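Side-chain contacts in invasion protein InvA (Salmonella enterica, PDB 2X49), which takes part in invasion of the intestinal epithelium as a membrane protein of the type III secretion export apparatus, seen here as its C-terminal domain: residues L214-R219 with V298-K303; G252-Q255 with T260-S263. One frame throughout, in Å; residues are numbered along the deposited sequence.

Contact 1. Residues L214-R219 with V298-K303; sequences LVEHIR and VRRFIK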
ATOM      1  N   LEU A 214      16.265  -7.415   9.075  1.00 17.50           N
ATOM      2  CA  LEU A 214      16.218  -6.158   9.839  1.00 17.77           C
ATOM      3  C   LEU A 214      14.872  -5.445   9.664  1.00 18.67           C
ATOM      4  O   LEU A 214      14.276  -4.919  10.629  1.00 17.69           O
ATOM      5  CB  LEU A 214      17.401  -5.216   9.450  1.00 17.58           C
ATOM      6  CG  LEU A 214      17.480  -3.867  10.159  1.00 18.37           C
ATOM      7  CD1 LEU A 214      17.620  -4.089  11.669  1.00 18.76           C
ATOM      8  CD2 LEU A 214      18.579  -2.945   9.577  1.00 19.56           C
ATOM      9  N   VAL A 215      14.431  -5.365   8.422  1.00 17.39           N
ATOM     10  CA  VAL A 215      13.150  -4.727   8.116  1.00 17.39           C
ATOM     11  C   VAL A 215      12.005  -5.367   8.890  1.00 17.92           C
ATOM     12  O   VAL A 215      11.159  -4.681   9.433  1.00 17.04           O
ATOM     13  CB  VAL A 215      12.803  -4.693   6.585  1.00 17.20           C
ATOM     14  CG1 VAL A 215      11.347  -4.292   6.411  1.00 17.46           C
ATOM     15  CG2 VAL A 215      13.691  -3.690   5.916  1.00 17.57           C
ATOM     16  N   GLU A 216      12.048  -6.670   9.006  1.00 18.27           N
ATOM     17  CA  GLU A 216      10.979  -7.374   9.708  1.00 18.22           C
ATOM     18  C   GLU A 216      10.923  -6.931  11.183  1.00 19.53           C
ATOM     19  O   GLU A 216       9.849  -6.841  11.819  1.00 18.72           O
ATOM     20  CB  GLU A 216      11.125  -8.893   9.555  1.00 17.72           C
ATOM     21  CG  GLU A 216       9.828  -9.603   9.711  1.00 20.71           C
ATOM     22  CD  GLU A 216       8.773  -9.280   8.622  1.00 20.86           C
ATOM     23  OE1 GLU A 216       9.085  -8.651   7.561  1.00 17.85           O
ATOM     24  OE2 GLU A 216       7.610  -9.696   8.815  1.00 19.12           O
ATOM     25  N   HIS A 217      12.105  -6.761  11.775  1.00 17.64           N
ATOM     26  CA  HIS A 217      12.167  -6.333  13.154  1.00 17.58           C
ATOM     27  C   HIS A 217      11.641  -4.911  13.332  1.00 17.46           C
ATOM     28  O   HIS A 217      10.975  -4.571  14.325  1.00 17.54           O
ATOM     29  CB  HIS A 217      13.578  -6.466  13.749  1.00 17.80           C
ATOM     30  CG  HIS A 217      14.045  -7.880  13.907  1.00 19.43           C
ATOM     31  ND1 HIS A 217      13.433  -8.779  14.754  1.00 19.31           N
ATOM     32  CD2 HIS A 217      15.103  -8.541  13.369  1.00 23.51           C
ATOM     33  CE1 HIS A 217      14.057  -9.945  14.696  1.00 22.68           C
ATOM     34  NE2 HIS A 217      15.090  -9.817  13.879  1.00 22.71           N
ATOM     35  N   ILE A 218      11.983  -4.079  12.367  1.00 17.90           N
ATOM     36  CA  ILE A 218      11.552  -2.669  12.373  1.00 17.31           C
ATOM     37  C   ILE A 218      10.015  -2.606  12.269  1.00 18.31           C
ATOM     38  O   ILE A 218       9.326  -1.897  13.016  1.00 18.18           O
ATOM     39  CB  ILE A 218      12.224  -1.796  11.297  1.00 18.43           C
ATOM     40  CG1 ILE A 218      13.759  -1.823  11.439  1.00 18.20           C
ATOM     41  CG2 ILE A 218      11.701  -0.376  11.353  1.00 17.98           C
ATOM     42  CD1 ILE A 218      14.250  -1.651  12.837  1.00 19.90           C
ATOM     43  N   ARG A 219       9.494  -3.433  11.384  1.00 18.66           N
ATOM     44  CA  ARG A 219       8.013  -3.516  11.194  1.00 17.79           C
ATOM     45  C   ARG A 219       7.400  -3.860  12.524  1.00 18.97           C
ATOM     46  O   ARG A 219       6.379  -3.329  12.963  1.00 18.55           O
ATOM     47  CB  ARG A 219       7.614  -4.559  10.165  1.00 17.60           C
ATOM     48  CG  ARG A 219       7.834  -4.163   8.747  1.00 18.38           C
ATOM     49  CD  ARG A 219       7.331  -5.237   7.850  1.00 17.19           C
ATOM     50  NE  ARG A 219       5.891  -5.493   7.960  1.00 17.81           N
ATOM     51  CZ  ARG A 219       4.987  -5.014   7.101  1.00 17.39           C
ATOM     52  NH1 ARG A 219       5.382  -4.273   6.041  1.00 18.19           N
ATOM     53  NH2 ARG A 219       3.691  -5.298   7.283  1.00 17.53           N
ATOM     54  N   VAL A 298       6.034 -16.369   8.388  1.00 16.02           N
ATOM     55  CA  VAL A 298       5.814 -16.570   6.944  1.00 15.60           C
ATOM     56  C   VAL A 298       5.430 -15.269   6.186  1.00 13.71           C
ATOM     57  O   VAL A 298       5.411 -15.217   4.933  1.00 14.56           O
ATOM     58  CB  VAL A 298       4.780 -17.681   6.653  1.00 15.54           C
ATOM     59  CG1 VAL A 298       5.328 -19.071   7.079  1.00 14.58           C
ATOM     60  CG2 VAL A 298       3.432 -17.346   7.286  1.00 17.44           C
ATOM     61  N   ARG A 299       5.112 -14.227   6.947  1.00 14.12           N
ATOM     62  CA  ARG A 299       4.567 -12.955   6.377  1.00 14.20           C
ATOM     63  C   ARG A 299       5.344 -12.442   5.145  1.00 15.52           C
ATOM     64  O   ARG A 299       4.773 -12.276   4.059  1.00 15.57           O
ATOM     65  CB  ARG A 299       4.514 -11.823   7.433  1.00 15.38           C
ATOM     66  CG  ARG A 299       3.692 -10.579   7.010  1.00 15.85           C
ATOM     67  CD  ARG A 299       4.230  -9.311   7.568  1.00 13.33           C
ATOM     68  NE  ARG A 299       5.534  -8.910   7.054  1.00 16.08           N
ATOM     69  CZ  ARG A 299       5.777  -8.286   5.909  1.00 16.45           C
ATOM     70  NH1 ARG A 299       4.771  -7.942   5.104  1.00 18.52           N
ATOM     71  NH2 ARG A 299       7.033  -8.009   5.556  1.00 16.48           N
ATOM     72  N   ARG A 300       6.651 -12.259   5.321  1.00 15.76           N
ATOM     73  CA  ARG A 300       7.438 -11.611   4.270  1.00 15.86           C
ATOM     74  C   ARG A 300       7.542 -12.489   3.033  1.00 15.77           C
ATOM     75  O   ARG A 300       7.665 -11.994   1.885  1.00 17.90           O
ATOM     76  CB  ARG A 300       8.827 -11.192   4.768  1.00 15.48           C
ATOM     77  CG  ARG A 300       9.758 -12.298   5.152  1.00 16.95           C
ATOM     78  CD  ARG A 300      10.838 -11.688   6.037  1.00 17.94           C
ATOM     79  NE  ARG A 300      11.856 -12.653   6.432  1.00 18.63           N
ATOM     80  CZ  ARG A 300      11.761 -13.446   7.501  1.00 21.99           C
ATOM     81  NH1 ARG A 300      10.711 -13.370   8.297  1.00 20.24           N
ATOM     82  NH2 ARG A 300      12.745 -14.308   7.787  1.00 22.77           N
ATOM     83  N   PHE A 301       7.489 -13.803   3.243  1.00 14.80           N
ATOM     84  CA  PHE A 301       7.616 -14.772   2.134  1.00 14.34           C
ATOM     85  C   PHE A 301       6.349 -14.851   1.310  1.00 14.44           C
ATOM     86  O   PHE A 301       6.392 -15.003   0.085  1.00 15.87           O
ATOM     87  CB  PHE A 301       8.029 -16.160   2.640  1.00 14.63           C
ATOM     88  CG  PHE A 301       9.327 -16.108   3.407  1.00 14.61           C
ATOM     89  CD1 PHE A 301      10.527 -15.900   2.736  1.00 17.58           C
ATOM     90  CD2 PHE A 301       9.346 -16.180   4.810  1.00 19.58           C
ATOM     91  CE1 PHE A 301      11.744 -15.809   3.444  1.00 19.05           C
ATOM     92  CE2 PHE A 301      10.564 -16.083   5.514  1.00 20.68           C
ATOM     93  CZ  PHE A 301      11.751 -15.906   4.823  1.00 19.07           C
ATOM     94  N   ILE A 302       5.232 -14.808   2.016  1.00 16.39           N
ATOM     95  CA  ILE A 302       3.928 -14.767   1.355  1.00 15.92           C
ATOM     96  C   ILE A 302       3.814 -13.496   0.509  1.00 16.11           C
ATOM     97  O   ILE A 302       3.381 -13.559  -0.637  1.00 16.35           O
ATOM     98  CB  ILE A 302       2.764 -14.920   2.327  1.00 16.12           C
ATOM     99  CG1 ILE A 302       2.794 -16.324   2.910  1.00 19.98           C
ATOM    100  CG2 ILE A 302       1.413 -14.672   1.614  1.00 16.12           C
ATOM    101  CD1 ILE A 302       1.909 -16.503   4.160  1.00 18.97           C
ATOM    102  N   LYS A 303       4.243 -12.377   1.072  1.00 15.81           N
ATOM    103  CA  LYS A 303       4.238 -11.075   0.345  1.00 16.23           C
ATOM    104  C   LYS A 303       5.050 -11.198  -0.952  1.00 16.47           C
ATOM    105  O   LYS A 303       4.543 -10.935  -2.042  1.00 16.65           O
ATOM    106  CB  LYS A 303       4.671  -9.872   1.192  1.00 16.78           C
ATOM    107  CG  LYS A 303       4.970  -8.602   0.378  1.00 17.48           C
ATOM    108  CD  LYS A 303       3.700  -7.908  -0.147  1.00 18.31           C
ATOM    109  CE  LYS A 303       4.031  -6.691  -1.007  1.00 19.65           C
ATOM    110  NZ  LYS A 303       2.881  -6.109  -1.712  1.00 22.14           N
TER
HETATM  111  O   HOH W   1       7.941 -12.300   8.008  1.00 16.74           O
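Glu-216 and Arg-299 form a side-on salt bridge between helix 211-221 and helix 299-306. Arg-299 gives NE to Glu-216 OE2 at 2.8 Å and NH2 to Glu-216 OE1 at 2.9 Å. Both carboxylate oxygens accept through their syn lone pairs, and both bonds are nearly straight (about 170°). Carboxylate and guanidinium are almost coplanar. Arg-299 reaches this position through bends at chi2 and chi3. Its NH1 is taken by Glu-187 and by the carbonyl of Val-315.

Arg-219 covers one face of the Arg-299 guanidinium. The two flat groups stack with their centres 3.6 Å apart and their planes 6° apart. Arg-219 NE lies over the middle of its neighbour, 3.5 Å from Arg-299 CZ. The main polar partner of Arg-219 is Glu-320, which bridges to its NE. Arg-299 thus has Glu-216 and Glu-187, and Arg-219 has Glu-320, with Glu-187 as a weak, long ion pair.

A water links Glu-216 to Arg-300. It accepts from Arg-300 N and from Arg-300 NH1, each at 3.0 Å from the water oxygen, and donates a weak bond to Glu-216 OE2. Arg-300 CG lies over a face of the Phe-301 ring, and Phe-301 CE2 lies over a face of the Arg-300 guanidinium. The Arg-300 aliphatic chain also passes the carboxylate, with CD 3.8 Å from Glu-216 OE1.

The helix axes stay 12.0 Å apart, so long polar side chains span the gap. The contact joins the two helices by charge pairing, and the surrounding glutamates probably offset the like charge of the stacked arginines.

Contact 2. Residues G252-Q255 with T260-S263; sequences GIRQ and TFLS
Gly-252 and Ser-263 are joined by one of three backbone hydrogen bonds between the two segments. Ser-263 N donates to Gly-252 O at 2.7 Å, from a position tilted 30° out of the carbonyl plane. Arg-254 and Phe-261 exchange the other two. Arg-254 N lies 2.8 Å from Phe-261 O, and Phe-261 N lies 3.0 Å from Arg-254 O. Weaker CA-H...O contacts run alongside: Leu-262 CA faces Gly-252 O, and Ile-253 CA faces Phe-261 O.

These bonds make strands 253-255 and 260-262 an antiparallel beta hairpin, a two-stranded sheet on the surface of the domain. It comes after helix 243-252 in the chain. Arg-254 and Phe-261 are a hydrogen-bonded pair, and Ile-253 and Leu-262 are a non-hydrogen-bonded pair on the other face.

Side-chain contacts differ on the two faces. On one, Arg-254 CB makes a CH-pi contact over the Phe-261 ring, 4.3 Å from its centroid and offset toward the rim. With CG between the backbone N and the carbonyl carbon (chi1 65°), the ring leans over the neighbouring strand. On the other, Ile-253 CG2 touches Thr-260 CG2 at 3.5 Å, a diagonal contact. Leu-262 CD1 reaches across to the backbone of Gly-252, 3.6 Å from Gly-252 C. Gln-255 and Thr-260 lie side by side, with Gln-255 CG 3.7 Å from Thr-260 OG1.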
ATOM      1  N   GLY A 252       9.178 -24.631   2.885  1.00 17.16           N
ATOM      2  CA  GLY A 252      10.005 -24.145   1.764  1.00 16.74           C
ATOM      3  C   GLY A 252      11.093 -23.198   2.227  1.00 15.75           C
ATOM      4  O   GLY A 252      11.994 -22.768   1.479  1.00 16.97           O
ATOM      5  N   ILE A 253      11.003 -22.846   3.494  1.00 15.56           N
ATOM      6  CA  ILE A 253      11.959 -21.877   4.034  1.00 15.41           C
ATOM      7  C   ILE A 253      13.276 -22.516   4.417  1.00 15.75           C
ATOM      8  O   ILE A 253      13.344 -23.441   5.211  1.00 15.40           O
ATOM      9  CB  ILE A 253      11.444 -21.127   5.273  1.00 15.89           C
ATOM     10  CG1 ILE A 253      10.223 -20.302   4.935  1.00 15.67           C
ATOM     11  CG2 ILE A 253      12.551 -20.233   5.823  1.00 14.34           C
ATOM     12  CD1 ILE A 253       9.652 -19.586   6.186  1.00 18.27           C
ATOM     13  N   ARG A 254      14.312 -21.943   3.833  1.00 16.45           N
ATOM     14  CA  ARG A 254      15.708 -22.295   4.073  1.00 17.56           C
ATOM     15  C   ARG A 254      16.476 -21.193   4.775  1.00 17.22           C
ATOM     16  O   ARG A 254      16.560 -20.067   4.311  1.00 16.78           O
ATOM     17  CB  ARG A 254      16.379 -22.597   2.731  1.00 17.50           C
ATOM     18  CG  ARG A 254      16.008 -23.936   2.144  1.00 20.49           C
ATOM     19  CD  ARG A 254      17.124 -24.522   1.279  1.00 23.44           C
ATOM     20  NE  ARG A 254      18.217 -25.037   2.083  1.00 21.84           N
ATOM     21  CZ  ARG A 254      18.609 -26.313   2.166  1.00 20.34           C
ATOM     22  NH1 ARG A 254      18.051 -27.268   1.441  1.00 18.03           N
ATOM     23  NH2 ARG A 254      19.595 -26.612   2.979  1.00 18.98           N
ATOM     24  N   GLN A 255      17.082 -21.542   5.890  1.00 18.79           N
ATOM     25  CA  GLN A 255      17.946 -20.586   6.594  1.00 20.04           C
ATOM     26  C   GLN A 255      19.386 -20.807   6.208  1.00 21.37           C
ATOM     27  O   GLN A 255      19.863 -21.937   6.140  1.00 21.25           O
ATOM     28  CB  GLN A 255      17.819 -20.692   8.115  1.00 20.99           C
ATOM     29  CG  GLN A 255      16.718 -19.819   8.688  1.00 22.93           C
ATOM     30  CD  GLN A 255      16.914 -19.522  10.173  1.00 25.26           C
ATOM     31  OE1 GLN A 255      18.036 -19.271  10.628  1.00 27.91           O
ATOM     32  NE2 GLN A 255      15.823 -19.548  10.932  1.00 27.44           N
ATOM     33  N   THR A 260      17.689 -15.583   4.727  1.00 20.69           N
ATOM     34  CA  THR A 260      16.679 -16.603   4.776  1.00 19.40           C
ATOM     35  C   THR A 260      15.868 -16.446   3.510  1.00 18.80           C
ATOM     36  O   THR A 260      15.429 -15.340   3.154  1.00 19.09           O
ATOM     37  CB  THR A 260      15.797 -16.419   6.020  1.00 19.39           C
ATOM     38  OG1 THR A 260      16.618 -16.465   7.187  1.00 20.12           O
ATOM     39  CG2 THR A 260      14.756 -17.498   6.100  1.00 18.49           C
ATOM     40  N   PHE A 261      15.680 -17.559   2.819  1.00 17.03           N
ATOM     41  CA  PHE A 261      14.916 -17.545   1.580  1.00 16.67           C
ATOM     42  C   PHE A 261      13.973 -18.704   1.447  1.00 15.55           C
ATOM     43  O   PHE A 261      14.098 -19.738   2.102  1.00 14.64           O
ATOM     44  CB  PHE A 261      15.839 -17.425   0.355  1.00 16.17           C
ATOM     45  CG  PHE A 261      16.758 -18.593   0.143  1.00 15.60           C
ATOM     46  CD1 PHE A 261      16.374 -19.674  -0.636  1.00 17.10           C
ATOM     47  CD2 PHE A 261      18.032 -18.586   0.671  1.00 17.43           C
ATOM     48  CE1 PHE A 261      17.242 -20.751  -0.851  1.00 15.35           C
ATOM     49  CE2 PHE A 261      18.910 -19.658   0.460  1.00 16.57           C
ATOM     50  CZ  PHE A 261      18.511 -20.734  -0.320  1.00 17.58           C
ATOM     51  N   LEU A 262      13.005 -18.461   0.579  1.00 15.66           N
ATOM     52  CA  LEU A 262      11.956 -19.410   0.219  1.00 15.52           C
ATOM     53  C   LEU A 262      12.378 -20.169  -1.007  1.00 15.80           C
ATOM     54  O   LEU A 262      12.679 -19.590  -2.040  1.00 17.02           O
ATOM     55  CB  LEU A 262      10.637 -18.723  -0.077  1.00 15.78           C
ATOM     56  CG  LEU A 262       9.453 -19.639  -0.359  1.00 16.62           C
ATOM     57  CD1 LEU A 262       9.088 -20.492   0.859  1.00 16.81           C
ATOM     58  CD2 LEU A 262       8.238 -18.789  -0.773  1.00 19.48           C
ATOM     59  N   SER A 263      12.372 -21.481  -0.864  1.00 15.16           N
ATOM     60  CA  SER A 263      12.806 -22.386  -1.953  1.00 14.64           C
ATOM     61  C   SER A 263      11.750 -23.454  -2.252  1.00 15.18           C
ATOM     62  O   SER A 263      11.718 -24.508  -1.637  1.00 14.79           O
ATOM     63  CB  SER A 263      14.163 -23.001  -1.587  1.00 14.44           C
ATOM     64  OG  SER A 263      14.678 -23.823  -2.623  1.00 14.16           O
TER

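In the fold
Contact 2 is nested in the stretch of chain that contact 1 closes, and their centres are 13 Å apart. Phe-301 connects them. Its backbone belongs to helix 299-306 of contact 1, while its ring lies against the hairpin. Phe-301 CZ is 3.6 Å from Thr-260 CG2, and Phe-301 CE2 is 3.7 Å from Ile-253 CD1. Helix 299-306 thus meets helix 211-221 through charged groups and the hairpin through apolar side chains, chiefly Phe-301. A bound PEG, probably from the crystallisation liquor, lies about 4 Å from the side chain of Arg-300, and the side chain of Thr-260 is about 6 Å from a bound PEG.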